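Local coordinates for restriction endonuclease AspBHI (Azoarcus sp., PDB 4OC8), which probably binds modified DNA and cuts it, as a tetrameric, modification-dependent restriction endonuclease with a PUA-clan N-terminal region and a PDDEXK-type nuclease region, at residues A[121-126]-A[134-139]; A[276-281]-A[318-323]. All coordinates share one frame; numbering follows the deposited sequence.

Contact 1: A[121-126]-A[134-139]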
loop_
_atom_site.group_PDB
_atom_site.type_symbol
_atom_site.label_atom_id
_atom_site.label_comp_id
_atom_site.label_asym_id
_atom_site.label_seq_id
_atom_site.Cartn_x
_atom_site.Cartn_y
_atom_site.Cartn_z
ATOM N N PRO A 121 18.384 -22.136 -15.987
ATOM C CA PRO A 121 18.818 -21.005 -15.164
ATOM C C PRO A 121 18.709 -19.695 -15.937
ATOM O O PRO A 121 19.203 -19.590 -17.062
ATOM C CB PRO A 121 20.287 -21.329 -14.876
ATOM C CG PRO A 121 20.352 -22.806 -14.937
ATOM C CD PRO A 121 19.392 -23.209 -16.023
ATOM N N ILE A 122 18.053 -18.711 -15.335
ATOM C CA ILE A 122 17.893 -17.407 -15.950
ATOM C C ILE A 122 18.915 -16.441 -15.376
ATOM O O ILE A 122 18.883 -16.131 -14.187
ATOM C CB ILE A 122 16.472 -16.859 -15.725
ATOM C CG1 ILE A 122 15.447 -17.731 -16.454
ATOM C CG2 ILE A 122 16.373 -15.420 -16.197
ATOM C CD1 ILE A 122 14.498 -18.474 -15.533
ATOM N N LEU A 123 19.825 -15.972 -16.223
ATOM C CA LEU A 123 20.842 -15.016 -15.803
ATOM C C LEU A 123 20.500 -13.610 -16.277
ATOM O O LEU A 123 20.518 -13.331 -17.474
ATOM C CB LEU A 123 22.217 -15.416 -16.344
ATOM C CG LEU A 123 22.785 -16.778 -15.933
ATOM C CD1 LEU A 123 24.148 -16.961 -16.544
ATOM C CD2 LEU A 123 22.863 -16.900 -14.425
ATOM N N VAL A 124 20.203 -12.726 -15.331
ATOM C CA VAL A 124 19.821 -11.352 -15.638
ATOM C C VAL A 124 21.031 -10.414 -15.727
ATOM O O VAL A 124 21.881 -10.389 -14.834
ATOM C CB VAL A 124 18.852 -10.809 -14.571
ATOM C CG1 VAL A 124 18.377 -9.413 -14.935
ATOM C CG2 VAL A 124 17.674 -11.755 -14.401
ATOM N N PHE A 125 21.104 -9.649 -16.814
ATOM C CA PHE A 125 22.122 -8.614 -16.967
ATOM C C PHE A 125 21.460 -7.298 -17.356
ATOM O O PHE A 125 20.426 -7.295 -18.022
ATOM C CB PHE A 125 23.128 -8.994 -18.055
ATOM C CG PHE A 125 24.032 -10.132 -17.689
ATOM C CD1 PHE A 125 23.666 -11.441 -17.962
ATOM C CD2 PHE A 125 25.261 -9.894 -17.095
ATOM C CE1 PHE A 125 24.504 -12.497 -17.636
ATOM C CE2 PHE A 125 26.104 -10.943 -16.766
ATOM C CZ PHE A 125 25.726 -12.246 -17.039
ATOM N N THR A 126 22.053 -6.180 -16.946
ATOM C CA THR A 126 21.594 -4.872 -17.417
ATOM C C THR A 126 22.755 -4.101 -18.037
ATOM O O THR A 126 23.861 -4.129 -17.521
ATOM C CB THR A 126 20.939 -4.033 -16.293
ATOM O OG1 THR A 126 21.876 -3.822 -15.228
ATOM C CG2 THR A 126 19.705 -4.730 -15.755
ATOM N N PHE A 134 28.078 -5.034 -19.273
ATOM C CA PHE A 134 26.896 -5.540 -18.587
ATOM C C PHE A 134 27.130 -5.708 -17.095
ATOM O O PHE A 134 28.140 -6.250 -16.677
ATOM C CB PHE A 134 26.474 -6.882 -19.181
ATOM C CG PHE A 134 26.175 -6.828 -20.648
ATOM C CD1 PHE A 134 27.183 -6.995 -21.581
ATOM C CD2 PHE A 134 24.883 -6.617 -21.096
ATOM C CE1 PHE A 134 26.910 -6.947 -22.932
ATOM C CE2 PHE A 134 24.604 -6.574 -22.447
ATOM C CZ PHE A 134 25.620 -6.737 -23.366
ATOM N N ARG A 135 26.180 -5.239 -16.297
ATOM C CA ARG A 135 26.175 -5.497 -14.868
ATOM C C ARG A 135 25.290 -6.709 -14.575
ATOM O O ARG A 135 24.097 -6.712 -14.899
ATOM C CB ARG A 135 25.672 -4.271 -14.105
ATOM C CG ARG A 135 25.676 -4.429 -12.596
ATOM C CD ARG A 135 25.130 -3.188 -11.918
ATOM N NE ARG A 135 25.926 -2.009 -12.241
ATOM C CZ ARG A 135 26.871 -1.507 -11.455
ATOM N NH1 ARG A 135 27.135 -2.076 -10.287
ATOM N NH2 ARG A 135 27.547 -0.431 -11.831
ATOM N N PHE A 136 25.885 -7.739 -13.977
ATOM C CA PHE A 136 25.149 -8.940 -13.598
ATOM C C PHE A 136 24.228 -8.636 -12.424
ATOM O O PHE A 136 24.674 -8.156 -11.383
ATOM C CB PHE A 136 26.108 -10.077 -13.241
ATOM C CG PHE A 136 25.416 -11.339 -12.809
ATOM C CD1 PHE A 136 24.679 -12.088 -13.714
ATOM C CD2 PHE A 136 25.501 -11.779 -11.500
ATOM C CE1 PHE A 136 24.038 -13.242 -13.321
ATOM C CE2 PHE A 136 24.861 -12.937 -11.102
ATOM C CZ PHE A 136 24.131 -13.669 -12.016
ATOM N N ARG A 137 22.940 -8.915 -12.598
ATOM C CA ARG A 137 21.940 -8.531 -11.609
ATOM C C ARG A 137 21.501 -9.688 -10.727
ATOM O O ARG A 137 20.915 -9.478 -9.664
ATOM C CB ARG A 137 20.727 -7.893 -12.287
ATOM C CG ARG A 137 21.017 -6.537 -12.908
ATOM C CD ARG A 137 21.918 -5.704 -12.017
ATOM N NE ARG A 137 21.898 -4.292 -12.380
ATOM C CZ ARG A 137 21.387 -3.330 -11.616
ATOM N NH1 ARG A 137 20.861 -3.628 -10.436
ATOM N NH2 ARG A 137 21.412 -2.069 -12.028
ATOM N N GLY A 138 21.779 -10.906 -11.171
ATOM C CA GLY A 138 21.463 -12.078 -10.380
ATOM C C GLY A 138 20.951 -13.278 -11.157
ATOM O O GLY A 138 20.758 -13.231 -12.373
ATOM N N LEU A 139 20.736 -14.366 -10.430
ATOM C CA LEU A 139 20.160 -15.579 -10.980
ATOM C C LEU A 139 18.692 -15.573 -10.600
ATOM O O LEU A 139 18.348 -15.298 -9.451
ATOM C CB LEU A 139 20.865 -16.801 -10.389
ATOM C CG LEU A 139 20.116 -18.128 -10.403
ATOM C CD1 LEU A 139 20.219 -18.799 -11.760
ATOM C CD2 LEU A 139 20.636 -19.031 -9.303
#
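Carbonyl O of T126 takes the backbone N-H of R135 at 2.8 Å, and the return bond from T126 N to R135 O makes this an antiparallel hydrogen-bonded pair. On the face that carries the side chains of T126 and R135, OG1 of T126 accepts from NE of R137 at 2.9 Å. That bond is bent (143°), and OG1 is tilted out of the guanidinium plane. With CG anti to the carbonyl carbon (chi1 -68°), R137 sets CG 3.6 Å from CG2 of T126, and a bend at chi2 then turns the chain to bring NE to OG1. The face bearing L123, F125, F136 and L139 is lined by apolar side chains. F125 and F136, a non-hydrogen-bonded pair, meet obliquely with ring planes 58° apart, CD1 of F136 lying over one face of the F125 ring, toward its rim. CD2 of L123 reaches the edge of the F136 ring, 4.0 Å from CE1. The outer end of R135 turns away to a salt bridge with E128, and the carbonyl O of R137 accepts a hydrogen bond from R164 of a second subunit. Within the hairpin of strands 122-127 and 133-142, the first strand also pairs in parallel with strand 55-62, while L123 packs on helix 182-189 and, with F136, on strand 14-15.

Contact 2: A[276-281]-A[318-323]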
loop_
_atom_site.group_PDB
_atom_site.type_symbol
_atom_site.label_atom_id
_atom_site.label_comp_id
_atom_site.label_asym_id
_atom_site.label_seq_id
_atom_site.Cartn_x
_atom_site.Cartn_y
_atom_site.Cartn_z
ATOM N N TRP A 276 -8.435 25.525 5.285
ATOM C CA TRP A 276 -7.410 25.457 6.315
ATOM C C TRP A 276 -7.061 26.851 6.854
ATOM O O TRP A 276 -7.477 27.870 6.293
ATOM C CB TRP A 276 -6.169 24.746 5.780
ATOM C CG TRP A 276 -5.345 24.108 6.848
ATOM C CD1 TRP A 276 -5.734 23.116 7.703
ATOM C CD2 TRP A 276 -3.985 24.407 7.171
ATOM N NE1 TRP A 276 -4.700 22.783 8.542
ATOM C CE2 TRP A 276 -3.613 23.562 8.236
ATOM C CE3 TRP A 276 -3.043 25.308 6.665
ATOM C CZ2 TRP A 276 -2.342 23.594 8.806
ATOM C CZ3 TRP A 276 -1.782 25.339 7.231
ATOM C CH2 TRP A 276 -1.443 24.488 8.291
ATOM N N ARG A 277 -6.290 26.882 7.936
ATOM C CA ARG A 277 -6.037 28.109 8.690
ATOM C C ARG A 277 -5.349 29.242 7.915
ATOM O O ARG A 277 -5.597 30.413 8.191
ATOM C CB ARG A 277 -5.271 27.792 9.984
ATOM C CG ARG A 277 -3.812 27.413 9.780
ATOM C CD ARG A 277 -3.186 26.829 11.047
ATOM N NE ARG A 277 -1.745 26.637 10.899
ATOM C CZ ARG A 277 -0.991 25.927 11.734
ATOM N NH1 ARG A 277 -1.544 25.331 12.783
ATOM N NH2 ARG A 277 0.315 25.810 11.518
ATOM N N ASP A 278 -4.502 28.912 6.946
ATOM C CA ASP A 278 -3.782 29.959 6.216
ATOM C C ASP A 278 -4.539 30.505 5.002
ATOM O O ASP A 278 -3.972 31.230 4.182
ATOM C CB ASP A 278 -2.367 29.509 5.817
ATOM C CG ASP A 278 -2.357 28.331 4.849
ATOM O OD1 ASP A 278 -3.430 27.910 4.364
ATOM O OD2 ASP A 278 -1.249 27.827 4.563
ATOM N N GLY A 279 -5.813 30.147 4.886
ATOM C CA GLY A 279 -6.620 30.597 3.769
ATOM C C GLY A 279 -6.616 29.621 2.613
ATOM O O GLY A 279 -7.456 29.703 1.715
ATOM N N GLY A 280 -5.663 28.697 2.631
ATOM C CA GLY A 280 -5.594 27.657 1.624
ATOM C C GLY A 280 -6.503 26.496 1.975
ATOM O O GLY A 280 -7.335 26.591 2.882
ATOM N N ARG A 281 -6.345 25.389 1.257
ATOM C CA ARG A 281 -7.105 24.183 1.560
ATOM C C ARG A 281 -6.232 23.091 2.185
ATOM O O ARG A 281 -5.014 23.082 2.027
ATOM C CB ARG A 281 -7.831 23.674 0.313
ATOM C CG ARG A 281 -9.012 24.535 -0.100
ATOM C CD ARG A 281 -8.846 25.084 -1.508
ATOM N NE ARG A 281 -9.860 24.566 -2.422
ATOM C CZ ARG A 281 -9.653 23.568 -3.278
ATOM N NH1 ARG A 281 -8.467 22.980 -3.345
ATOM N NH2 ARG A 281 -10.633 23.160 -4.073
ATOM N N VAL A 318 7.314 22.406 2.638
ATOM C CA VAL A 318 7.325 21.092 3.262
ATOM C C VAL A 318 6.805 21.164 4.694
ATOM O O VAL A 318 6.029 20.314 5.115
ATOM C CB VAL A 318 8.731 20.473 3.242
ATOM C CG1 VAL A 318 8.759 19.194 4.051
ATOM C CG2 VAL A 318 9.159 20.206 1.810
ATOM N N SER A 319 7.214 22.195 5.426
ATOM C CA SER A 319 6.785 22.382 6.810
ATOM C C SER A 319 5.270 22.525 6.914
ATOM O O SER A 319 4.669 22.096 7.907
ATOM C CB SER A 319 7.473 23.596 7.440
ATOM O OG SER A 319 7.209 23.672 8.831
ATOM N N ARG A 320 4.650 23.124 5.897
ATOM C CA ARG A 320 3.181 23.144 5.860
ATOM C C ARG A 320 2.589 21.725 5.923
ATOM O O ARG A 320 1.734 21.419 6.773
ATOM C CB ARG A 320 2.659 23.884 4.623
ATOM C CG ARG A 320 1.149 24.072 4.631
ATOM C CD ARG A 320 0.662 24.957 3.491
ATOM N NE ARG A 320 -0.756 25.292 3.638
ATOM C CZ ARG A 320 -1.752 24.598 3.097
ATOM N NH1 ARG A 320 -1.493 23.525 2.364
ATOM N NH2 ARG A 320 -3.010 24.973 3.288
ATOM N N LEU A 321 3.063 20.859 5.028
ATOM C CA LEU A 321 2.610 19.473 4.970
ATOM C C LEU A 321 2.928 18.709 6.257
ATOM O O LEU A 321 2.105 17.937 6.756
ATOM C CB LEU A 321 3.232 18.768 3.762
ATOM C CG LEU A 321 2.981 17.263 3.639
ATOM C CD1 LEU A 321 1.492 16.978 3.588
ATOM C CD2 LEU A 321 3.689 16.684 2.414
ATOM N N ILE A 322 4.126 18.933 6.788
ATOM C CA ILE A 322 4.554 18.298 8.025
ATOM C C ILE A 322 3.591 18.658 9.145
ATOM O O ILE A 322 3.179 17.799 9.924
ATOM C CB ILE A 322 5.980 18.732 8.421
ATOM C CG1 ILE A 322 6.983 18.312 7.351
ATOM C CG2 ILE A 322 6.376 18.124 9.754
ATOM C CD1 ILE A 322 7.047 16.827 7.141
ATOM N N SER A 323 3.221 19.933 9.215
ATOM C CA SER A 323 2.279 20.381 10.231
ATOM C C SER A 323 0.891 19.802 9.972
ATOM O O SER A 323 0.104 19.615 10.902
ATOM C CB SER A 323 2.213 21.906 10.279
ATOM O OG SER A 323 1.166 22.388 9.460
#
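The guanidinium of R320 and the carboxylate of D278 meet edge to edge, their planes only 5° apart, and this side-on pairing organises the contact. NE of R320 gives its hydrogen to OD2 of D278 at 2.7 Å, while NH2 of R320 reaches OD1 of D278 at 3.2 Å, so two nitrogens hold two oxygens, each on its syn side. With chi1 at -173° and the chain extended as far as NE, the arginine spans the gap between helix and loop and brings its head group to the turn. NH2 also donates to the carbonyl O of R281, 3.0 Å away and nearly straight, though it approaches from above the carbonyl plane. Two different bonds from NH2 and one from NE would leave the guanidinium little freedom to rotate.

The indole of W276 is set steeply to this group, with planes 81° apart, and the two side chains slide past each other in opposite directions. Its CE3 lies 3.4 Å from NH2 of R320, while CH2 at the far end of the six-membered ring comes within 3.5 Å of OG of S323. That hydroxyl is turned back to the carbonyl O of R320, three residues earlier in the helix.

D278 itself is fixed from behind: OD1 accepts from N of G280 at 2.9 Å on its anti side, and therefore serves two donors. NH1 of R320 has a separate salt bridge to E303 on strand 294-305. The loop side thus combines a type I turn, W276 to G279, with an Asx turn at D278, and a bidentate arginine-carboxylate salt bridge joins it to helix 315-324 at the surface of the PDDEXK-family nuclease region.

Overall arrangement
Contact 1 is buried and contact 2 lies at the surface, on opposite sides of the chain's centre with their own centres about 47 Å apart. They hold no element in common: 121-126 with 134-139 joins neighbouring strands within the N-terminal, PUA-clan region, whereas 276-281 with 318-323 ties an irregular loop to a helix in the nuclease region. The chemistry follows the setting. Backbone hydrogen bonds and packed aromatic and aliphatic groups dominate the hairpin, which buries 572 Å², against 242 Å² for the loop and helix, where charged side chains do most of the joining. Each also lies beside another subunit of the tetramer, the second at contact 1 and the third at contact 2.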